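Histone-lysine N-methyltransferase family member SUVH9 (Arabidopsis thaliana, PDB 4NJ5) takes part in gene silencing and, lacking methyltransferase activity, may bind methylated DNA and recruit RNA polymerase V to chromatin. Local coordinates at residues 360-364 / 375-381; 279-283 / 451-457; 57-63 / 428-432; 67-71 / 103-107; 318-324 / 334-339. One frame throughout, in Å; residues are numbered along the deposited sequence.

Contact 1: 360-364 / 375-381; sequences RNRLE and VRSLDVL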
# COMPACT_ATOMS: atom_id res chain seq x y z
N ARG A 360 -0.43 -8.47 -12.27
CA ARG A 360 0.97 -8.18 -12.57
C ARG A 360 1.83 -8.28 -11.31
O ARG A 360 3.06 -8.18 -11.37
CB ARG A 360 1.11 -6.77 -13.15
CG ARG A 360 1.03 -5.67 -12.11
CD ARG A 360 0.68 -4.33 -12.72
NE ARG A 360 0.44 -3.31 -11.71
CZ ARG A 360 -0.70 -3.19 -11.02
NH1 ARG A 360 -1.70 -4.03 -11.23
NH2 ARG A 360 -0.83 -2.23 -10.12
N ASN A 361 1.17 -8.45 -10.16
CA ASN A 361 1.87 -8.60 -8.89
C ASN A 361 2.09 -10.07 -8.54
O ASN A 361 1.29 -10.93 -8.91
CB ASN A 361 1.11 -7.90 -7.77
CG ASN A 361 1.19 -6.39 -7.86
OD1 ASN A 361 0.20 -5.71 -8.12
ND2 ASN A 361 2.39 -5.85 -7.65
N ARG A 362 3.17 -10.36 -7.82
CA ARG A 362 3.44 -11.73 -7.42
C ARG A 362 2.71 -12.04 -6.11
O ARG A 362 3.00 -11.45 -5.07
CB ARG A 362 4.94 -11.98 -7.29
CG ARG A 362 5.34 -13.45 -7.27
CD ARG A 362 6.85 -13.64 -7.41
NE ARG A 362 7.29 -13.73 -8.79
CZ ARG A 362 7.64 -12.69 -9.55
NH1 ARG A 362 8.03 -12.88 -10.80
NH2 ARG A 362 7.59 -11.46 -9.05
N LEU A 363 1.76 -12.96 -6.17
CA LEU A 363 0.94 -13.29 -5.02
C LEU A 363 1.18 -14.72 -4.53
O LEU A 363 1.75 -15.55 -5.25
CB LEU A 363 -0.54 -13.11 -5.34
CG LEU A 363 -0.96 -11.76 -5.91
CD1 LEU A 363 -2.44 -11.79 -6.27
CD2 LEU A 363 -0.66 -10.65 -4.92
N GLU A 364 0.72 -14.99 -3.32
CA GLU A 364 0.93 -16.27 -2.67
C GLU A 364 -0.34 -16.71 -1.95
O GLU A 364 -0.89 -15.99 -1.12
CB GLU A 364 2.10 -16.18 -1.70
CG GLU A 364 2.29 -17.40 -0.82
CD GLU A 364 3.63 -17.38 -0.10
OE1 GLU A 364 4.67 -17.59 -0.77
OE2 GLU A 364 3.65 -17.14 1.13
N VAL A 375 -4.45 -15.19 1.05
CA VAL A 375 -3.64 -14.63 -0.02
C VAL A 375 -2.82 -13.46 0.50
O VAL A 375 -3.35 -12.59 1.20
CB VAL A 375 -4.51 -14.14 -1.19
CG1 VAL A 375 -3.65 -13.54 -2.28
CG2 VAL A 375 -5.36 -15.29 -1.73
N ARG A 376 -1.54 -13.44 0.17
CA ARG A 376 -0.67 -12.33 0.52
C ARG A 376 0.15 -11.93 -0.71
O ARG A 376 0.26 -12.71 -1.65
CB ARG A 376 0.27 -12.73 1.66
CG ARG A 376 1.01 -14.03 1.40
CD ARG A 376 2.19 -14.21 2.34
NE ARG A 376 1.81 -14.71 3.66
CZ ARG A 376 1.98 -15.97 4.06
NH1 ARG A 376 2.53 -16.86 3.25
NH2 ARG A 376 1.61 -16.33 5.28
N SER A 377 0.71 -10.73 -0.70
CA SER A 377 1.51 -10.26 -1.82
C SER A 377 3.00 -10.22 -1.49
O SER A 377 3.38 -9.79 -0.40
CB SER A 377 1.05 -8.87 -2.25
OG SER A 377 1.94 -8.31 -3.21
N LEU A 378 3.84 -10.66 -2.42
CA LEU A 378 5.29 -10.53 -2.25
C LEU A 378 5.71 -9.10 -2.55
O LEU A 378 6.77 -8.64 -2.11
CB LEU A 378 6.06 -11.49 -3.16
CG LEU A 378 5.69 -12.98 -3.21
CD1 LEU A 378 6.80 -13.77 -3.88
CD2 LEU A 378 5.39 -13.54 -1.83
N ASP A 379 4.89 -8.40 -3.32
CA ASP A 379 5.22 -7.04 -3.74
C ASP A 379 4.57 -6.03 -2.80
O ASP A 379 3.63 -6.34 -2.08
CB ASP A 379 4.75 -6.79 -5.17
CG ASP A 379 5.29 -7.83 -6.15
OD1 ASP A 379 6.42 -8.32 -5.93
OD2 ASP A 379 4.59 -8.15 -7.13
N VAL A 380 5.10 -4.81 -2.82
CA VAL A 380 4.49 -3.71 -2.11
C VAL A 380 3.23 -3.33 -2.87
O VAL A 380 3.24 -3.28 -4.10
CB VAL A 380 5.45 -2.51 -2.03
CG1 VAL A 380 4.72 -1.23 -1.66
CG2 VAL A 380 6.58 -2.80 -1.03
N LEU A 381 2.14 -3.08 -2.15
CA LEU A 381 0.92 -2.62 -2.79
C LEU A 381 0.56 -1.25 -2.24
O LEU A 381 0.42 -1.08 -1.02
CB LEU A 381 -0.22 -3.60 -2.54
CG LEU A 381 0.01 -5.03 -3.04
CD1 LEU A 381 -1.11 -5.92 -2.55
CD2 LEU A 381 0.10 -5.05 -4.56

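Contact 2: 279-283 / 451-457; sequences YEYLA and VSKMRNV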
# COMPACT_ATOMS: atom_id res chain seq x y z
N TYR A 279 -8.66 -27.07 -8.42
CA TYR A 279 -9.52 -26.22 -9.23
C TYR A 279 -8.86 -26.05 -10.59
O TYR A 279 -7.65 -26.21 -10.72
CB TYR A 279 -9.72 -24.83 -8.60
CG TYR A 279 -10.39 -24.85 -7.25
CD1 TYR A 279 -11.78 -24.83 -7.14
CD2 TYR A 279 -9.64 -24.85 -6.08
CE1 TYR A 279 -12.39 -24.84 -5.89
CE2 TYR A 279 -10.24 -24.86 -4.84
CZ TYR A 279 -11.61 -24.85 -4.75
OH TYR A 279 -12.21 -24.86 -3.51
N GLU A 280 -9.66 -25.73 -11.60
CA GLU A 280 -9.09 -25.30 -12.87
C GLU A 280 -8.90 -23.80 -12.79
O GLU A 280 -9.86 -23.06 -12.56
CB GLU A 280 -10.02 -25.65 -14.03
CG GLU A 280 -9.60 -25.03 -15.35
CD GLU A 280 -10.53 -25.38 -16.49
OE1 GLU A 280 -11.09 -26.50 -16.49
OE2 GLU A 280 -10.71 -24.52 -17.38
N TYR A 281 -7.66 -23.35 -12.95
CA TYR A 281 -7.37 -21.93 -12.84
C TYR A 281 -7.99 -21.15 -13.99
O TYR A 281 -7.90 -21.56 -15.15
CB TYR A 281 -5.86 -21.67 -12.78
CG TYR A 281 -5.53 -20.28 -12.28
CD1 TYR A 281 -5.26 -20.05 -10.94
CD2 TYR A 281 -5.53 -19.20 -13.15
CE1 TYR A 281 -4.98 -18.79 -10.48
CE2 TYR A 281 -5.25 -17.93 -12.70
CZ TYR A 281 -4.97 -17.73 -11.36
OH TYR A 281 -4.69 -16.46 -10.91
N LEU A 282 -8.61 -20.03 -13.66
CA LEU A 282 -9.28 -19.19 -14.65
C LEU A 282 -8.95 -17.73 -14.37
O LEU A 282 -9.39 -17.16 -13.38
CB LEU A 282 -10.79 -19.42 -14.60
CG LEU A 282 -11.63 -18.58 -15.56
CD1 LEU A 282 -11.24 -18.86 -17.01
CD2 LEU A 282 -13.11 -18.83 -15.33
N ALA A 283 -8.17 -17.12 -15.26
CA ALA A 283 -7.59 -15.81 -15.00
C ALA A 283 -8.59 -14.66 -15.14
O ALA A 283 -8.44 -13.61 -14.52
CB ALA A 283 -6.38 -15.57 -15.89
N VAL A 451 -17.56 -20.26 -7.98
CA VAL A 451 -16.11 -20.38 -7.88
C VAL A 451 -15.71 -21.73 -7.29
O VAL A 451 -14.64 -21.86 -6.69
CB VAL A 451 -15.49 -19.24 -7.03
CG1 VAL A 451 -15.65 -17.91 -7.74
CG2 VAL A 451 -16.12 -19.20 -5.64
N SER A 452 -16.56 -22.73 -7.47
CA SER A 452 -16.32 -24.05 -6.90
C SER A 452 -15.52 -24.95 -7.85
O SER A 452 -15.03 -25.99 -7.45
CB SER A 452 -17.65 -24.72 -6.55
OG SER A 452 -18.41 -24.96 -7.73
N LYS A 453 -15.41 -24.53 -9.11
CA LYS A 453 -14.76 -25.33 -10.13
C LYS A 453 -13.63 -24.57 -10.81
O LYS A 453 -12.52 -25.07 -10.93
CB LYS A 453 -15.79 -25.80 -11.17
CG LYS A 453 -16.85 -26.73 -10.63
CD LYS A 453 -17.84 -27.13 -11.72
CE LYS A 453 -18.86 -28.14 -11.21
NZ LYS A 453 -18.19 -29.37 -10.71
N MET A 454 -13.95 -23.37 -11.26
CA MET A 454 -12.99 -22.52 -11.95
C MET A 454 -12.88 -21.19 -11.22
O MET A 454 -13.89 -20.54 -10.94
CB MET A 454 -13.39 -22.33 -13.41
CG MET A 454 -13.38 -23.64 -14.20
SD MET A 454 -14.50 -23.67 -15.62
CE MET A 454 -13.73 -22.45 -16.68
N ARG A 455 -11.64 -20.79 -10.91
CA ARG A 455 -11.37 -19.61 -10.10
C ARG A 455 -9.92 -19.19 -10.25
O ARG A 455 -9.08 -19.98 -10.70
CB ARG A 455 -11.64 -19.93 -8.63
CG ARG A 455 -10.98 -21.23 -8.19
CD ARG A 455 -10.74 -21.26 -6.70
NE ARG A 455 -11.98 -21.34 -5.93
CZ ARG A 455 -12.07 -21.08 -4.63
NH1 ARG A 455 -10.98 -20.70 -3.96
NH2 ARG A 455 -13.23 -21.18 -4.00
N ASN A 456 -9.62 -17.95 -9.87
CA ASN A 456 -8.25 -17.45 -9.84
C ASN A 456 -7.78 -17.24 -8.41
O ASN A 456 -8.46 -17.62 -7.45
CB ASN A 456 -8.15 -16.13 -10.61
CG ASN A 456 -8.80 -14.97 -9.87
OD1 ASN A 456 -9.79 -15.14 -9.15
ND2 ASN A 456 -8.25 -13.77 -10.05
N VAL A 457 -6.62 -16.61 -8.26
CA VAL A 457 -6.00 -16.38 -6.96
C VAL A 457 -6.93 -15.63 -6.00
O VAL A 457 -7.03 -15.97 -4.82
CB VAL A 457 -4.64 -15.63 -7.10
CG1 VAL A 457 -4.81 -14.34 -7.90
CG2 VAL A 457 -4.01 -15.36 -5.74

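Contact 3: 57-63 / 428-432; sequences MMRDCML and SQVLA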
# COMPACT_ATOMS: atom_id res chain seq x y z
N MET A 57 0.93 21.35 3.11
CA MET A 57 -0.49 21.67 3.09
C MET A 57 -1.22 21.02 4.26
O MET A 57 -2.09 21.63 4.88
CB MET A 57 -1.13 21.24 1.78
CG MET A 57 -0.72 22.08 0.59
SD MET A 57 -1.50 21.51 -0.92
CE MET A 57 -3.22 21.86 -0.57
N MET A 58 -0.88 19.77 4.57
CA MET A 58 -1.50 19.13 5.72
C MET A 58 -1.03 19.75 7.03
O MET A 58 -1.76 19.75 8.02
CB MET A 58 -1.26 17.62 5.71
CG MET A 58 -2.14 16.91 4.70
SD MET A 58 -1.98 15.13 4.79
CE MET A 58 -2.70 14.80 6.39
N ARG A 59 0.19 20.29 7.03
CA ARG A 59 0.71 20.96 8.20
C ARG A 59 -0.08 22.23 8.47
O ARG A 59 -0.43 22.52 9.62
CB ARG A 59 2.19 21.30 8.03
CG ARG A 59 2.79 21.97 9.26
CD ARG A 59 3.98 22.82 8.87
NE ARG A 59 3.67 23.68 7.74
CZ ARG A 59 4.47 23.87 6.70
NH1 ARG A 59 4.11 24.68 5.71
NH2 ARG A 59 5.65 23.26 6.65
N ASP A 60 -0.36 22.99 7.41
CA ASP A 60 -1.12 24.23 7.56
C ASP A 60 -2.55 23.99 8.06
O ASP A 60 -3.15 24.87 8.68
CB ASP A 60 -1.16 25.00 6.24
CG ASP A 60 0.22 25.36 5.74
OD1 ASP A 60 1.12 25.60 6.57
OD2 ASP A 60 0.41 25.40 4.50
N CYS A 61 -3.09 22.80 7.80
CA CYS A 61 -4.46 22.47 8.22
C CYS A 61 -4.52 21.76 9.56
O CYS A 61 -5.56 21.20 9.92
CB CYS A 61 -5.15 21.61 7.17
SG CYS A 61 -5.41 22.42 5.58
N MET A 62 -3.41 21.78 10.30
CA MET A 62 -3.32 21.11 11.59
C MET A 62 -3.70 19.63 11.50
O MET A 62 -4.43 19.12 12.36
CB MET A 62 -4.20 21.81 12.63
CG MET A 62 -3.96 23.31 12.75
SD MET A 62 -2.35 23.71 13.46
CE MET A 62 -1.51 24.40 12.04
N LEU A 63 -3.22 18.95 10.46
CA LEU A 63 -3.58 17.55 10.26
C LEU A 63 -2.46 16.56 10.59
O LEU A 63 -2.67 15.35 10.57
CB LEU A 63 -4.07 17.32 8.83
CG LEU A 63 -5.38 18.04 8.48
CD1 LEU A 63 -5.78 17.72 7.05
CD2 LEU A 63 -6.48 17.66 9.45
N SER A 428 -11.82 17.23 1.44
CA SER A 428 -12.61 18.27 2.08
C SER A 428 -12.00 18.78 3.39
O SER A 428 -12.37 19.84 3.87
CB SER A 428 -14.05 17.80 2.32
OG SER A 428 -14.11 16.89 3.41
N GLN A 429 -11.07 18.01 3.97
CA GLN A 429 -10.40 18.43 5.20
C GLN A 429 -9.17 19.28 4.91
O GLN A 429 -8.61 19.90 5.82
CB GLN A 429 -10.04 17.22 6.07
CG GLN A 429 -11.21 16.36 6.53
CD GLN A 429 -11.04 15.81 7.93
OE1 GLN A 429 -10.42 16.44 8.79
NE2 GLN A 429 -11.60 14.63 8.18
N VAL A 430 -8.77 19.31 3.65
CA VAL A 430 -7.62 20.10 3.22
C VAL A 430 -8.08 21.29 2.37
O VAL A 430 -7.61 22.42 2.55
CB VAL A 430 -6.62 19.24 2.42
CG1 VAL A 430 -5.73 20.10 1.52
CG2 VAL A 430 -5.78 18.38 3.37
N LEU A 431 -9.02 21.04 1.46
CA LEU A 431 -9.56 22.08 0.59
C LEU A 431 -11.03 22.37 0.91
O LEU A 431 -11.90 21.51 0.73
CB LEU A 431 -9.43 21.65 -0.88
CG LEU A 431 -8.01 21.26 -1.32
CD1 LEU A 431 -8.04 20.62 -2.70
CD2 LEU A 431 -7.10 22.48 -1.31
N ALA A 432 -11.29 23.58 1.39
CA ALA A 432 -12.64 23.98 1.80
C ALA A 432 -13.65 23.94 0.65
O ALA A 432 -14.82 23.64 0.86
CB ALA A 432 -12.61 25.37 2.42

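Contact 4: 67-71 / 103-107; sequences RDKRI and IDFLT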
# COMPACT_ATOMS: atom_id res chain seq x y z
N ARG A 67 2.63 16.82 16.29
CA ARG A 67 3.09 18.09 15.73
C ARG A 67 4.16 18.73 16.60
O ARG A 67 5.14 19.28 16.10
CB ARG A 67 1.91 19.05 15.56
CG ARG A 67 2.29 20.47 15.17
CD ARG A 67 2.85 20.53 13.76
NE ARG A 67 2.96 21.91 13.29
CZ ARG A 67 1.95 22.60 12.77
NH1 ARG A 67 2.13 23.85 12.37
NH2 ARG A 67 0.75 22.03 12.65
N ASP A 68 3.97 18.65 17.92
CA ASP A 68 4.89 19.27 18.86
C ASP A 68 6.10 18.39 19.18
O ASP A 68 6.97 18.78 19.97
CB ASP A 68 4.16 19.68 20.15
CG ASP A 68 3.42 18.53 20.81
OD1 ASP A 68 3.65 17.36 20.42
OD2 ASP A 68 2.61 18.79 21.72
N LYS A 69 6.14 17.20 18.57
CA LYS A 69 7.24 16.25 18.78
C LYS A 69 7.43 15.80 20.23
O LYS A 69 8.44 15.17 20.56
CB LYS A 69 8.55 16.80 18.22
CG LYS A 69 8.90 16.30 16.82
CD LYS A 69 9.64 17.35 16.02
CE LYS A 69 10.75 17.99 16.83
NZ LYS A 69 11.70 16.98 17.34
N ARG A 70 6.46 16.09 21.09
CA ARG A 70 6.59 15.81 22.52
C ARG A 70 6.38 14.34 22.88
O ARG A 70 6.45 13.96 24.04
CB ARG A 70 5.66 16.70 23.34
CG ARG A 70 5.96 18.19 23.22
CD ARG A 70 5.03 19.03 24.08
NE ARG A 70 5.23 20.46 23.87
CZ ARG A 70 4.27 21.32 23.53
NH1 ARG A 70 3.02 20.89 23.38
NH2 ARG A 70 4.55 22.60 23.36
N ILE A 71 6.12 13.51 21.87
CA ILE A 71 5.91 12.09 22.09
C ILE A 71 7.20 11.30 21.95
O ILE A 71 7.82 11.29 20.88
CB ILE A 71 4.86 11.52 21.13
CG1 ILE A 71 3.49 12.13 21.41
CG2 ILE A 71 4.80 10.00 21.24
CD1 ILE A 71 2.35 11.47 20.66
N ILE A 103 18.88 12.34 12.41
CA ILE A 103 18.42 12.46 13.78
C ILE A 103 17.33 13.51 13.94
O ILE A 103 17.52 14.67 13.57
CB ILE A 103 19.57 12.82 14.73
CG1 ILE A 103 20.73 11.83 14.57
CG2 ILE A 103 19.08 12.88 16.18
CD1 ILE A 103 22.06 12.38 15.04
N ASP A 104 16.20 13.10 14.51
CA ASP A 104 15.20 14.06 14.96
C ASP A 104 15.24 14.11 16.49
O ASP A 104 15.45 13.09 17.16
CB ASP A 104 13.81 13.68 14.46
CG ASP A 104 12.79 14.78 14.71
OD1 ASP A 104 13.21 15.92 14.96
OD2 ASP A 104 11.57 14.49 14.65
N PHE A 105 15.04 15.30 17.06
CA PHE A 105 15.15 15.45 18.51
C PHE A 105 14.22 16.50 19.11
O PHE A 105 13.72 17.39 18.42
CB PHE A 105 16.60 15.72 18.92
CG PHE A 105 17.20 16.93 18.27
CD1 PHE A 105 17.15 18.16 18.90
CD2 PHE A 105 17.81 16.84 17.03
CE1 PHE A 105 17.70 19.28 18.31
CE2 PHE A 105 18.37 17.96 16.44
CZ PHE A 105 18.31 19.18 17.08
N LEU A 106 13.94 16.40 20.38
CA LEU A 106 13.02 17.29 21.05
C LEU A 106 13.75 18.10 22.11
O LEU A 106 14.32 17.57 23.00
CB LEU A 106 11.94 16.40 21.67
CG LEU A 106 10.93 16.90 22.64
CD1 LEU A 106 9.97 17.77 21.89
CD2 LEU A 106 10.22 15.77 23.30
N THR A 107 13.75 19.40 22.02
CA THR A 107 14.45 20.18 23.03
C THR A 107 13.87 20.20 24.42
O THR A 107 14.59 20.44 25.37
CB THR A 107 14.66 21.62 22.66
OG1 THR A 107 13.39 22.19 22.38
CG2 THR A 107 15.54 21.70 21.48

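Contact 5: 318-324 / 334-339; sequences NSGEIAY and KPLIHE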
# COMPACT_ATOMS: atom_id res chain seq x y z
N ASN A 318 -17.79 8.11 -17.73
CA ASN A 318 -17.41 7.96 -16.33
C ASN A 318 -17.81 9.18 -15.49
O ASN A 318 -17.08 9.60 -14.60
CB ASN A 318 -15.90 7.70 -16.21
CG ASN A 318 -15.50 6.33 -16.74
OD1 ASN A 318 -15.56 5.33 -16.03
ND2 ASN A 318 -15.08 6.29 -18.00
N SER A 319 -18.98 9.74 -15.80
CA SER A 319 -19.56 10.85 -15.04
C SER A 319 -18.65 12.07 -14.96
O SER A 319 -18.69 12.81 -13.97
CB SER A 319 -19.95 10.40 -13.63
OG SER A 319 -20.98 9.42 -13.68
N GLY A 320 -17.83 12.27 -15.98
CA GLY A 320 -16.97 13.44 -16.05
C GLY A 320 -15.60 13.25 -15.42
O GLY A 320 -14.82 14.19 -15.36
N GLU A 321 -15.30 12.04 -14.95
CA GLU A 321 -14.00 11.81 -14.32
C GLU A 321 -13.43 10.43 -14.62
O GLU A 321 -13.99 9.42 -14.20
CB GLU A 321 -14.08 12.04 -12.81
CG GLU A 321 -12.71 12.08 -12.14
CD GLU A 321 -12.80 12.07 -10.63
OE1 GLU A 321 -13.72 11.43 -10.08
OE2 GLU A 321 -11.94 12.72 -9.98
N ILE A 322 -12.32 10.40 -15.34
CA ILE A 322 -11.59 9.17 -15.60
C ILE A 322 -11.18 8.54 -14.27
O ILE A 322 -10.60 9.20 -13.42
CB ILE A 322 -10.34 9.43 -16.46
CG1 ILE A 322 -10.73 10.06 -17.79
CG2 ILE A 322 -9.58 8.13 -16.70
CD1 ILE A 322 -11.38 9.09 -18.76
N ALA A 323 -11.49 7.25 -14.11
CA ALA A 323 -11.30 6.56 -12.84
C ALA A 323 -9.87 6.61 -12.28
O ALA A 323 -9.68 6.61 -11.07
CB ALA A 323 -11.77 5.12 -12.94
N TYR A 324 -8.87 6.66 -13.16
CA TYR A 324 -7.49 6.50 -12.71
C TYR A 324 -6.61 7.70 -13.02
O TYR A 324 -6.88 8.44 -13.97
CB TYR A 324 -6.87 5.25 -13.35
CG TYR A 324 -7.80 4.07 -13.45
CD1 TYR A 324 -7.89 3.15 -12.41
CD2 TYR A 324 -8.58 3.87 -14.58
CE1 TYR A 324 -8.74 2.06 -12.50
CE2 TYR A 324 -9.43 2.79 -14.68
CZ TYR A 324 -9.51 1.89 -13.64
OH TYR A 324 -10.36 0.81 -13.74
N LYS A 334 -16.24 4.42 -7.50
CA LYS A 334 -17.39 4.73 -8.35
C LYS A 334 -18.22 3.46 -8.56
O LYS A 334 -17.69 2.36 -8.46
CB LYS A 334 -16.96 5.37 -9.69
CG LYS A 334 -15.54 5.07 -10.14
CD LYS A 334 -14.85 6.33 -10.69
CE LYS A 334 -15.73 7.08 -11.70
NZ LYS A 334 -15.86 6.34 -12.99
N PRO A 335 -19.53 3.59 -8.83
CA PRO A 335 -20.36 2.38 -8.95
C PRO A 335 -20.02 1.54 -10.18
O PRO A 335 -20.30 0.34 -10.21
CB PRO A 335 -21.78 2.94 -9.09
CG PRO A 335 -21.59 4.31 -9.65
CD PRO A 335 -20.30 4.82 -9.07
N LEU A 336 -19.41 2.17 -11.18
CA LEU A 336 -19.08 1.50 -12.42
C LEU A 336 -17.95 2.22 -13.15
O LEU A 336 -18.01 3.44 -13.35
CB LEU A 336 -20.31 1.42 -13.32
CG LEU A 336 -20.16 0.67 -14.65
CD1 LEU A 336 -19.81 -0.79 -14.41
CD2 LEU A 336 -21.44 0.79 -15.46
N ILE A 337 -16.92 1.48 -13.53
CA ILE A 337 -15.82 2.05 -14.28
C ILE A 337 -15.87 1.61 -15.74
O ILE A 337 -15.91 0.42 -16.05
CB ILE A 337 -14.46 1.66 -13.68
CG1 ILE A 337 -14.37 2.10 -12.21
CG2 ILE A 337 -13.32 2.25 -14.49
CD1 ILE A 337 -13.08 1.72 -11.52
N HIS A 338 -15.88 2.59 -16.64
CA HIS A 338 -15.80 2.32 -18.07
C HIS A 338 -14.38 2.55 -18.57
O HIS A 338 -13.96 3.69 -18.77
CB HIS A 338 -16.77 3.21 -18.86
CG HIS A 338 -18.21 3.03 -18.49
ND1 HIS A 338 -19.03 2.14 -19.16
CD2 HIS A 338 -18.97 3.62 -17.54
CE1 HIS A 338 -20.25 2.19 -18.63
NE2 HIS A 338 -20.23 3.08 -17.65
N GLU A 339 -13.63 1.46 -18.75
CA GLU A 339 -12.30 1.56 -19.33
C GLU A 339 -12.40 1.63 -20.84
O GLU A 339 -13.42 1.25 -21.42
CB GLU A 339 -11.43 0.37 -18.90
CG GLU A 339 -10.91 0.46 -17.48
CD GLU A 339 -9.95 -0.65 -17.11
OE1 GLU A 339 -9.51 -1.40 -18.01
OE2 GLU A 339 -9.63 -0.78 -15.91

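Contact 1: 360-364 / 375-381
Asp379 OD2 takes two hydrogen bonds from 360-364. Asn361 ND2 donates to Asp379 OD2 at 3.2 Å, almost within its own amide plane, and meets the anti side of the carboxylate. The backbone N of Arg362 reaches Asp379 OD2 from the opposite face at 2.7 Å, well above the carboxylate plane. OD1 of the same group pairs with Lys239, so both oxygens are engaged. Leu378 N bonds to Arg362 O, and Glu364 and Arg376 form a hydrogen-bonded antiparallel pair, N to O in both directions. This is the beta hairpin of strands 363-367 and 373-377, at one side of a four-stranded sheet in the SET region. Leu363 and Ser377 form its non-hydrogen-bonded pair. The Arg376 chain bends at chi3 (81°), which brings its guanidinium edge to Glu364 OE2. The two form a salt bridge, though the modelled distance is doubtfully short; Arg246 also pairs with OE2. Among the apolar contacts, Leu363 CD2 rests on Ser377 CB at 3.6 Å. Leu378 CD1 lies 3.5 Å from Arg362 CD.

Contact 2: 279-283 / 451-457
Arg455 lies flat on the ring of Tyr279. The guanidinium and ring planes are 17° apart and their centres 4.2 Å, which makes an offset stack with cation-pi character. Arg455 CD adds a CH-pi contact over the same face, 3.7 Å from the Tyr279 ring centroid. The guanidinium is held in its plane by Val451 O, which NE and NH2 grip side-on; Arg455 NE is 2.8 Å from Val451 O. On the buried side, the Tyr281 ring lies over the backbone beyond the strand, with Asn456 CA against its face. Tyr281 OH accepts from Val457 N at 3.3 Å and also bonds to Glu260. Between these rings runs a short parallel pairing of strands 280-281 and 454-455, joining the pre-SET region to the SET region. Glu280 N bonds to Lys453 O, and Leu282 N to Arg455 O at 3.0 Å; the bond from Arg455 N to Glu280 O is weak. The other side is looser. There Glu280, which is exposed, lies alongside Met454, and Leu282 CD2 meets Met454 CE at 3.9 Å. Tyr460 makes a second cation-pi contact with Arg455. The arginine charge is probably stabilised by the Tyr279 and Tyr460 rings and by the Val451 carbonyl, which it would polarise.

Contact 3: 57-63 / 428-432
Met57 runs out from the helix with its chain straight at chi2 (180°) and then bends at chi3 (66°), which lays its CE methyl against Val430. Val430 CG1 is anti to the backbone N (chi1 158°), which turns CG1 to Met57 and CG2 to Leu63. Val430 CG1 receives Met57 CE at 3.7 Å, the two side chains crossing at about a right angle. Val430 CG2 receives Leu63 CD1, also at 3.7 Å, and more loosely Met58 CG at 4.1 Å. Val430 sits among Met57, Met58 and Leu63. Met57 CE also touches Leu431 CD2 at 4.0 Å. Cys61 SG lies 3.7 Å from Val430 O. No hydrogen bond crosses between the segments; the contact is mainly apolar. A Schellman motif closes the helix, with Met62 at positive phi and Leu63 N bonded to Met58 O at 3.0 Å. This turns the chain so that Leu63 points toward Val430. The contact joins the C-terminal end of helix 46-60 to a surface loop of the SET region, between helix 397-405 and strand 448-450. Helix 8-35 packs on both partners: its Leu26 and Tyr23 meet Met57 and Met58, and its Phe29 and Ile22 meet Leu431 and Gln429.

Contact 4: 67-71 / 103-107
Lys69 sits at positive phi (59°) in an irregular loop, with its CA 6.3 Å from the CA of Leu106 in strand 103-106. Its side chain crosses to the strand and bends at chi2, chi3 and chi4, which folds the ammonium onto Asp104. Lys69 NZ makes a salt bridge with Asp104 OD1 at 3.0 Å, meeting it from above the carboxylate plane. NZ is also placed against Phe105 O, but that distance is too short to be reliable. Asp104 has further partners: OD2 accepts from Gly97 N, and OD1 bonds to His98 ND1. Replacing Asp104 with an alanine would probably leave the Lys69 ammonium without its countercharge and the Gly97 amide without its acceptor. Leu106 packs its methyls against the Lys69 carbonyl, CD1 and CD2 each 3.3 Å from Lys69 O. Leu106 CD2 also touches Arg70 CA at 3.7 Å. Within the loop, Arg70 NH1 pairs with Asp68 OD2, and Arg70 N bonds to Asp68 OD1 at 3.2 Å, an Asx turn. Strand 103-106 pairs with strand 117-124 in the mixed sheet of the SRA domain, the family's module for methylated DNA. The contact thus fastens the loop that follows helix 46-60 to that sheet.

Contact 5: 318-324 / 334-339
The side-chain amide of Asn318 bonds to both backbone polar groups of His338. His338 N donates to Asn318 OD1 at 2.8 Å, and Asn318 ND2 donates to His338 O at 2.9 Å. The second bond lies in the carbonyl plane on a lone pair, and close to the amide plane of Asn318 as well. The amide thus pairs with strand 337-338 much as a neighbouring strand would. Both segments belong to the pre-SET domain, beside its triangular three-zinc cysteine cluster. Asn318 ND2 also donates to the carbonyl of Cys314, a zinc ligand, and the Asn318 side chain is about 7 Å from a zinc ion. With a leucine in place of Asn318, His338 N and O would probably lose these partners, and the link from the strand to the Cys314 carbonyl would be broken. Two turn features shape this region. A Schellman motif with Ser319 at C-prime ends helix 313-317, and a type I' turn runs from Asn318 to Glu321. Farther out, Tyr324 OH makes a weak hydrogen bond to Glu339 OE2 at 2.8 Å, the ring and carboxylate planes 73° apart. That oxygen is also bonded to Thr355. Apolar contacts lie beside these polar groups. The bent chain of Lys334 brings CD to 4.0 Å from Ala323 CB. Ile337 CG2 touches two partners, 3.6 Å from Ala323 CB and 3.4 Å from Tyr324 OH.

How the contacts relate
Along the chain, contact 4 closes first, then contact 5, then contact 1, all before residue 428. Contacts 3 and 2 span far longer stretches, and their segments alternate. Contact 4 lies at the SRA sheet and touches contact 3, where Arg67 packs on Arg59 and Met62; their centres are about 21 Å apart. Contacts 1 and 2 also touch, with Val457 against Leu363 and Val375, and their centres are about 18 Å apart. Contact 5, beside the zinc cluster, is about 9 Å from contact 1 at the nearest atoms. Contacts 2 and 4 are farthest apart, centres about 52 Å. Contact 3 ties the N-terminal helices to the SET region, and contact 2 ties pre-SET to SET.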